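Local coordinates for protein nitrilotriacetate monooxygenase (Burkholderia pseudomallei, PDB 3SDO) that probably acts as an FMN-dependent monooxygenase of the NtaA/SnaA/DszA family, inserting oxygen into nitrilotriacetate or a related substrate, at residues D223-D227 with R252-A256; P275-Q281 with I372-V378. All blocks are in the same frame, centred on the assembly; numbering follows the deposited sequence.

Interaction 1 of 2, residues D223-D227 with R252-A256; sequences DDGID and RVKAA
Arg252 reaches from helix 243-259 to the first turn of helix 223-232 and gives its NH2 to the carboxylate of Asp223. This salt bridge is 2.9 Å from NH2 to OD1 and somewhat bent, with 145° at the hydrogen. The acceptor lies close to the guanidinium plane, but the two flat groups stand almost perpendicular (88°), and the donor meets OD1 from above the carboxylate plane. Water 1 joins the same pair a second time, donating to Asp223 OD1 and accepting from Arg252 NH1 at 2.9 Å, so OD1 receives two bonds. The bend of the arginine at chi3 (70°) turns the guanidinium over Ile226, whose CD1 sits beneath the centre of one face, 3.2 Å from NH1. Further along, Ile226 CG2 packs against Val253 CG2 (4.2 Å) and Ala256 CB. Water 2 closes the other end, donating to Asp227 OD1 and to the carbonyl oxygen of Ala256. Helix 223-232 follows strand 215-218 and helix 243-259 follows strand 235-238 of the TIM-barrel fold; Asp223 directly follows Ser222, a predicted FMN ligand. With one guanidinium face on a methyl group and its edge on a carboxylate and a water, Arg252 is both packed and probably charge-compensated.

Interaction 2 of 2, residues P275-Q281 with I372-V378; sequences PIVGATQ and IGTPEAV. With EDO (1,2-ethanediol), chain D.
With CG anti to the backbone N (chi1 -170°) and a bend at chi2 (66°), Gln281 folds its amide back over Ile372 and Gly373. NE2 donates to Ile372 O at 3.1 Å, nearly straight and in the amide plane, though it stands above the plane of that carbonyl; NE2 also bonds Asp285. The amide oxygen OE1 accepts from water 3, which in turn takes the N-H of Thr374. The other edge of strand 372-373 pairs in parallel with strand 268-277: Gly373 N bonds Ile276 O at 3.1 Å, and Gly278 N bonds Gly373 O. Strand 372-373 thus pairs with the C-terminal end of strand 268-277 in the TIM-barrel fold of the bacterial luciferase family, and leads at once into helix 375-387. Thr374 is the N-cap of that helix, its OG1 accepting from Ala377 N at 3.2 Å. Its CG2 rests on Ala279 O, while its CA points a hydrogen at Gly278 O, which Pro375 CD also approaches to 3.2 Å. On the side of the sheet carrying Val277, Val378 CG2 crosses to Val277 CG1 at 3.7 Å, and Val378 CG1 touches Pro275 CB; helix 401-418 adjoins both Pro275 and Val277.

How the interactions relate
From the N terminus, the chain passes strand 215-218 and enters helix 223-232, continues through strand 235-238 and returns along helix 243-259, where interaction 1 closes a short loop with 24 residues between its segments. Strand 268-277 follows directly and opens interaction 2, which closes only after 90 residues, about half of them helical and none in a strand, when strand 372-373 comes alongside. The two contacts are therefore in series, neither nested nor crossed. Interaction 1 joins neighbouring helices outside the sheet; interaction 2 ties the end of a barrel strand to the strand and helix beyond the long excursion. Their centres lie about 33 Å apart and they do not touch.

Interaction 1 of 2, residues D223-D227 with R252-A256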
ATOM      1  N   ASP A 223     -29.859   4.056   0.536  1.00 28.68           N
ATOM      2  CA  ASP A 223     -30.606   3.243  -0.401  1.00 29.11           C
ATOM      3  C   ASP A 223     -29.676   2.829  -1.543  1.00 28.74           C
ATOM      4  O   ASP A 223     -29.592   1.642  -1.860  1.00 28.99           O
ATOM      5  CB  ASP A 223     -31.837   3.994  -0.937  1.00 29.88           C
ATOM      6  CG  ASP A 223     -32.945   4.140   0.110  1.00 30.11           C
ATOM      7  OD1 ASP A 223     -32.777   3.680   1.268  1.00 28.72           O
ATOM      8  OD2 ASP A 223     -33.994   4.725  -0.231  1.00 29.56           O
ATOM      9  N   ASP A 224     -28.967   3.791  -2.140  1.00 28.02           N
ATOM     10  CA  ASP A 224     -28.045   3.483  -3.239  1.00 28.28           C
ATOM     11  C   ASP A 224     -26.887   2.589  -2.757  1.00 26.65           C
ATOM     12  O   ASP A 224     -26.434   1.702  -3.484  1.00 26.03           O
ATOM     13  CB  ASP A 224     -27.450   4.754  -3.845  1.00 28.90           C
ATOM     14  CG  ASP A 224     -28.462   5.568  -4.643  1.00 33.49           C
ATOM     15  OD1 ASP A 224     -29.568   5.084  -4.927  1.00 36.98           O
ATOM     16  OD2 ASP A 224     -28.135   6.722  -4.975  1.00 40.15           O
ATOM     17  N   GLY A 225     -26.389   2.864  -1.552  1.00 25.43           N
ATOM     18  CA  GLY A 225     -25.317   2.058  -0.956  1.00 24.91           C
ATOM     19  C   GLY A 225     -25.688   0.584  -0.850  1.00 24.23           C
ATOM     20  O   GLY A 225     -24.917  -0.294  -1.229  1.00 24.12           O
ATOM     21  N   ILE A 226     -26.882   0.312  -0.349  1.00 23.91           N
ATOM     22  CA  ILE A 226     -27.361  -1.065  -0.182  1.00 23.87           C
ATOM     23  C   ILE A 226     -27.506  -1.750  -1.536  1.00 24.13           C
ATOM     24  O   ILE A 226     -27.137  -2.907  -1.712  1.00 21.88           O
ATOM     25  CB  ILE A 226     -28.678  -1.094   0.614  1.00 24.34           C
ATOM     26  CG1 ILE A 226     -28.381  -0.750   2.067  1.00 25.62           C
ATOM     27  CG2 ILE A 226     -29.360  -2.474   0.546  1.00 24.17           C
ATOM     28  CD1 ILE A 226     -29.619  -0.473   2.919  1.00 25.54           C
ATOM     29  N   ASP A 227     -28.029  -1.015  -2.506  1.00 25.51           N
ATOM     30  CA  ASP A 227     -28.192  -1.553  -3.832  1.00 26.48           C
ATOM     31  C   ASP A 227     -26.845  -1.882  -4.501  1.00 26.08           C
ATOM     32  O   ASP A 227     -26.690  -2.924  -5.146  1.00 24.87           O
ATOM     33  CB  ASP A 227     -28.967  -0.569  -4.696  1.00 28.08           C
ATOM     34  CG  ASP A 227     -29.548  -1.228  -5.917  1.00 31.87           C
ATOM     35  OD1 ASP A 227     -30.282  -2.235  -5.750  1.00 35.02           O
ATOM     36  OD2 ASP A 227     -29.256  -0.749  -7.029  1.00 37.72           O
ATOM     37  N   ARG A 252     -32.345  -6.296   3.788  1.00 22.55           N
ATOM     38  CA  ARG A 252     -32.265  -5.456   2.585  1.00 22.98           C
ATOM     39  C   ARG A 252     -31.091  -5.830   1.684  1.00 22.36           C
ATOM     40  O   ARG A 252     -31.241  -5.874   0.455  1.00 22.68           O
ATOM     41  CB  ARG A 252     -32.188  -3.971   2.975  1.00 22.86           C
ATOM     42  CG  ARG A 252     -33.411  -3.477   3.712  1.00 23.85           C
ATOM     43  CD  ARG A 252     -33.251  -2.034   4.161  1.00 23.46           C
ATOM     44  NE  ARG A 252     -33.263  -1.111   3.032  1.00 25.39           N
ATOM     45  CZ  ARG A 252     -32.856   0.155   3.097  1.00 29.28           C
ATOM     46  NH1 ARG A 252     -32.361   0.647   4.236  1.00 28.73           N
ATOM     47  NH2 ARG A 252     -32.922   0.932   2.017  1.00 29.41           N
ATOM     48  N   VAL A 253     -29.930  -6.109   2.288  1.00 21.47           N
ATOM     49  CA  VAL A 253     -28.731  -6.467   1.519  1.00 20.42           C
ATOM     50  C   VAL A 253     -28.959  -7.809   0.805  1.00 21.13           C
ATOM     51  O   VAL A 253     -28.667  -7.967  -0.393  1.00 21.30           O
ATOM     52  CB  VAL A 253     -27.484  -6.553   2.416  1.00 20.72           C
ATOM     53  CG1 VAL A 253     -26.324  -7.288   1.664  1.00 19.17           C
ATOM     54  CG2 VAL A 253     -27.084  -5.139   2.905  1.00 19.71           C
ATOM     55  N   LYS A 254     -29.513  -8.770   1.525  1.00 21.14           N
ATOM     56  CA  LYS A 254     -29.798 -10.071   0.928  1.00 21.53           C
ATOM     57  C   LYS A 254     -30.823  -9.965  -0.198  1.00 22.29           C
ATOM     58  O   LYS A 254     -30.631 -10.570  -1.262  1.00 22.70           O
ATOM     59  CB  LYS A 254     -30.239 -11.076   2.000  1.00 21.86           C
ATOM     60  CG  LYS A 254     -29.149 -11.367   3.050  1.00 22.32           C
ATOM     61  CD  LYS A 254     -28.117 -12.424   2.655  1.00 23.47           C
ATOM     62  CE  LYS A 254     -27.120 -12.609   3.828  1.00 22.58           C
ATOM     63  NZ  LYS A 254     -26.062 -13.618   3.670  1.00 19.03           N
ATOM     64  N   ALA A 255     -31.900  -9.203  -0.000  1.00 22.23           N
ATOM     65  CA  ALA A 255     -32.901  -9.021  -1.082  1.00 23.11           C
ATOM     66  C   ALA A 255     -32.283  -8.274  -2.269  1.00 22.82           C
ATOM     67  O   ALA A 255     -32.560  -8.582  -3.430  1.00 23.35           O
ATOM     68  CB  ALA A 255     -34.144  -8.282  -0.569  1.00 23.26           C
ATOM     69  N   ALA A 256     -31.452  -7.284  -1.991  1.00 22.98           N
ATOM     70  CA  ALA A 256     -30.782  -6.551  -3.070  1.00 23.22           C
ATOM     71  C   ALA A 256     -29.915  -7.518  -3.886  1.00 22.95           C
ATOM     72  O   ALA A 256     -29.879  -7.416  -5.104  1.00 24.38           O
ATOM     73  CB  ALA A 256     -29.944  -5.361  -2.526  1.00 22.89           C
TER
HETATM   74  O   HOH W   1     -31.215   3.276   3.757  1.00 21.24           O
HETATM   75  O   HOH W   2     -29.911  -5.005  -6.653  1.00 28.88           O

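Interaction 2 of 2, residues P275-Q281 with I372-V378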
ATOM      1  N   PRO A 275     -17.177  -5.520  21.727  1.00 22.88           N
ATOM      2  CA  PRO A 275     -17.472  -6.131  23.023  1.00 23.19           C
ATOM      3  C   PRO A 275     -16.419  -5.877  24.103  1.00 23.33           C
ATOM      4  O   PRO A 275     -15.235  -5.823  23.809  1.00 22.26           O
ATOM      5  CB  PRO A 275     -17.519  -7.625  22.689  1.00 23.21           C
ATOM      6  CG  PRO A 275     -16.654  -7.743  21.461  1.00 22.85           C
ATOM      7  CD  PRO A 275     -16.965  -6.542  20.685  1.00 23.07           C
ATOM      8  N   ILE A 276     -16.872  -5.781  25.347  1.00 23.21           N
ATOM      9  CA  ILE A 276     -16.006  -5.633  26.499  1.00 23.75           C
ATOM     10  C   ILE A 276     -16.386  -6.697  27.516  1.00 24.83           C
ATOM     11  O   ILE A 276     -17.534  -6.735  27.986  1.00 24.82           O
ATOM     12  CB  ILE A 276     -16.183  -4.238  27.138  1.00 23.69           C
ATOM     13  CG1 ILE A 276     -15.921  -3.136  26.102  1.00 22.69           C
ATOM     14  CG2 ILE A 276     -15.278  -4.080  28.376  1.00 24.12           C
ATOM     15  CD1 ILE A 276     -16.072  -1.700  26.672  1.00 22.90           C
ATOM     16  N   VAL A 277     -15.439  -7.562  27.860  1.00 25.84           N
ATOM     17  CA  VAL A 277     -15.752  -8.737  28.668  1.00 26.98           C
ATOM     18  C   VAL A 277     -14.926  -8.748  29.947  1.00 28.11           C
ATOM     19  O   VAL A 277     -13.816  -8.204  29.985  1.00 28.87           O
ATOM     20  CB  VAL A 277     -15.526 -10.064  27.879  1.00 27.05           C
ATOM     21  CG1 VAL A 277     -16.465 -10.121  26.648  1.00 27.07           C
ATOM     22  CG2 VAL A 277     -14.091 -10.179  27.434  1.00 26.94           C
ATOM     23  N   GLY A 278     -15.509  -9.338  30.980  1.00 28.36           N
ATOM     24  CA  GLY A 278     -14.863  -9.575  32.251  1.00 29.25           C
ATOM     25  C   GLY A 278     -15.491 -10.823  32.852  1.00 29.87           C
ATOM     26  O   GLY A 278     -16.517 -11.291  32.368  1.00 29.35           O
ATOM     27  N   ALA A 279     -14.887 -11.364  33.903  1.00 30.54           N
ATOM     28  CA  ALA A 279     -15.336 -12.637  34.482  1.00 31.40           C
ATOM     29  C   ALA A 279     -16.669 -12.467  35.182  1.00 32.27           C
ATOM     30  O   ALA A 279     -17.443 -13.408  35.307  1.00 32.78           O
ATOM     31  CB  ALA A 279     -14.296 -13.163  35.471  1.00 32.37           C
ATOM     32  N   THR A 280     -16.900 -11.259  35.674  1.00 32.52           N
ATOM     33  CA  THR A 280     -18.147 -10.878  36.286  1.00 33.12           C
ATOM     34  C   THR A 280     -18.624  -9.644  35.542  1.00 32.39           C
ATOM     35  O   THR A 280     -17.832  -8.985  34.866  1.00 31.89           O
ATOM     36  CB  THR A 280     -17.939 -10.522  37.767  1.00 34.04           C
ATOM     37  OG1 THR A 280     -16.927  -9.515  37.866  1.00 34.47           O
ATOM     38  CG2 THR A 280     -17.505 -11.759  38.572  1.00 34.83           C
ATOM     39  N   GLN A 281     -19.904  -9.330  35.662  1.00 32.61           N
ATOM     40  CA  GLN A 281     -20.417  -8.066  35.176  1.00 33.18           C
ATOM     41  C   GLN A 281     -19.629  -6.877  35.782  1.00 34.28           C
ATOM     42  O   GLN A 281     -19.343  -5.898  35.081  1.00 33.49           O
ATOM     43  CB  GLN A 281     -21.912  -7.933  35.485  1.00 33.93           C
ATOM     44  CG  GLN A 281     -22.609  -6.744  34.805  1.00 33.12           C
ATOM     45  CD  GLN A 281     -22.676  -6.864  33.295  1.00 32.63           C
ATOM     46  OE1 GLN A 281     -23.260  -7.803  32.758  1.00 33.75           O
ATOM     47  NE2 GLN A 281     -22.085  -5.900  32.597  1.00 29.64           N
ATOM     48  N   ILE A 372     -21.467  -5.935  26.663  1.00 22.59           N
ATOM     49  CA  ILE A 372     -20.612  -5.680  27.825  1.00 23.21           C
ATOM     50  C   ILE A 372     -21.034  -6.602  28.972  1.00 23.67           C
ATOM     51  O   ILE A 372     -22.147  -6.489  29.507  1.00 23.32           O
ATOM     52  CB  ILE A 372     -20.702  -4.185  28.274  1.00 23.96           C
ATOM     53  CG1 ILE A 372     -20.278  -3.254  27.123  1.00 24.16           C
ATOM     54  CG2 ILE A 372     -19.827  -3.905  29.469  1.00 23.06           C
ATOM     55  CD1 ILE A 372     -20.622  -1.749  27.399  1.00 26.61           C
ATOM     56  N   GLY A 373     -20.159  -7.533  29.341  1.00 23.35           N
ATOM     57  CA  GLY A 373     -20.485  -8.495  30.413  1.00 23.42           C
ATOM     58  C   GLY A 373     -19.576  -9.706  30.388  1.00 22.98           C
ATOM     59  O   GLY A 373     -18.441  -9.619  29.933  1.00 22.09           O
ATOM     60  N   THR A 374     -20.077 -10.839  30.864  1.00 22.49           N
ATOM     61  CA  THR A 374     -19.278 -12.051  30.938  1.00 22.45           C
ATOM     62  C   THR A 374     -19.107 -12.697  29.573  1.00 22.41           C
ATOM     63  O   THR A 374     -19.939 -12.483  28.662  1.00 22.87           O
ATOM     64  CB  THR A 374     -19.919 -13.084  31.840  1.00 22.25           C
ATOM     65  OG1 THR A 374     -21.172 -13.456  31.257  1.00 22.35           O
ATOM     66  CG2 THR A 374     -20.108 -12.508  33.285  1.00 23.91           C
ATOM     67  N   PRO A 375     -18.055 -13.514  29.419  1.00 22.11           N
ATOM     68  CA  PRO A 375     -17.900 -14.236  28.154  1.00 21.93           C
ATOM     69  C   PRO A 375     -19.156 -14.989  27.696  1.00 21.15           C
ATOM     70  O   PRO A 375     -19.514 -14.909  26.528  1.00 20.99           O
ATOM     71  CB  PRO A 375     -16.739 -15.195  28.432  1.00 21.93           C
ATOM     72  CG  PRO A 375     -15.896 -14.474  29.482  1.00 22.92           C
ATOM     73  CD  PRO A 375     -16.875 -13.654  30.297  1.00 23.26           C
ATOM     74  N   GLU A 376     -19.836 -15.685  28.597  1.00 21.46           N
ATOM     75  CA  GLU A 376     -21.037 -16.434  28.211  1.00 20.95           C
ATOM     76  C   GLU A 376     -22.131 -15.483  27.748  1.00 19.84           C
ATOM     77  O   GLU A 376     -22.762 -15.727  26.719  1.00 19.36           O
ATOM     78  CB  GLU A 376     -21.577 -17.295  29.363  1.00 22.13           C
ATOM     79  CG  GLU A 376     -20.765 -18.511  29.729  1.00 25.02           C
ATOM     80  CD  GLU A 376     -20.842 -19.655  28.741  1.00 26.97           C
ATOM     81  OE1 GLU A 376     -21.597 -19.595  27.735  1.00 25.48           O
ATOM     82  OE2 GLU A 376     -20.098 -20.626  28.988  1.00 27.08           O
ATOM     83  N   ALA A 377     -22.364 -14.399  28.496  1.00 19.51           N
ATOM     84  CA  ALA A 377     -23.440 -13.459  28.131  1.00 19.63           C
ATOM     85  C   ALA A 377     -23.162 -12.796  26.798  1.00 19.74           C
ATOM     86  O   ALA A 377     -24.060 -12.664  25.971  1.00 20.29           O
ATOM     87  CB  ALA A 377     -23.666 -12.389  29.227  1.00 19.62           C
ATOM     88  N   VAL A 378     -21.912 -12.380  26.584  1.00 19.46           N
ATOM     89  CA  VAL A 378     -21.533 -11.722  25.339  1.00 19.45           C
ATOM     90  C   VAL A 378     -21.621 -12.696  24.152  1.00 18.55           C
ATOM     91  O   VAL A 378     -22.076 -12.331  23.062  1.00 18.13           O
ATOM     92  CB  VAL A 378     -20.096 -11.093  25.467  1.00 19.91           C
ATOM     93  CG1 VAL A 378     -19.527 -10.711  24.095  1.00 20.14           C
ATOM     94  CG2 VAL A 378     -20.141  -9.877  26.418  1.00 19.14           C
TER
HETATM   95  C1  EDO D 451     -20.406 -23.661  27.194  1.00 34.14           C
HETATM   96  O1  EDO D 451     -19.659 -22.444  27.447  1.00 32.81           O
HETATM   97  C2  EDO D 451     -21.842 -23.649  27.710  1.00 32.12           C
HETATM   98  O2  EDO D 451     -22.562 -22.449  27.377  1.00 30.19           O
HETATM   99  O   HOH W   3     -23.079 -10.497  31.799  1.00 11.61           O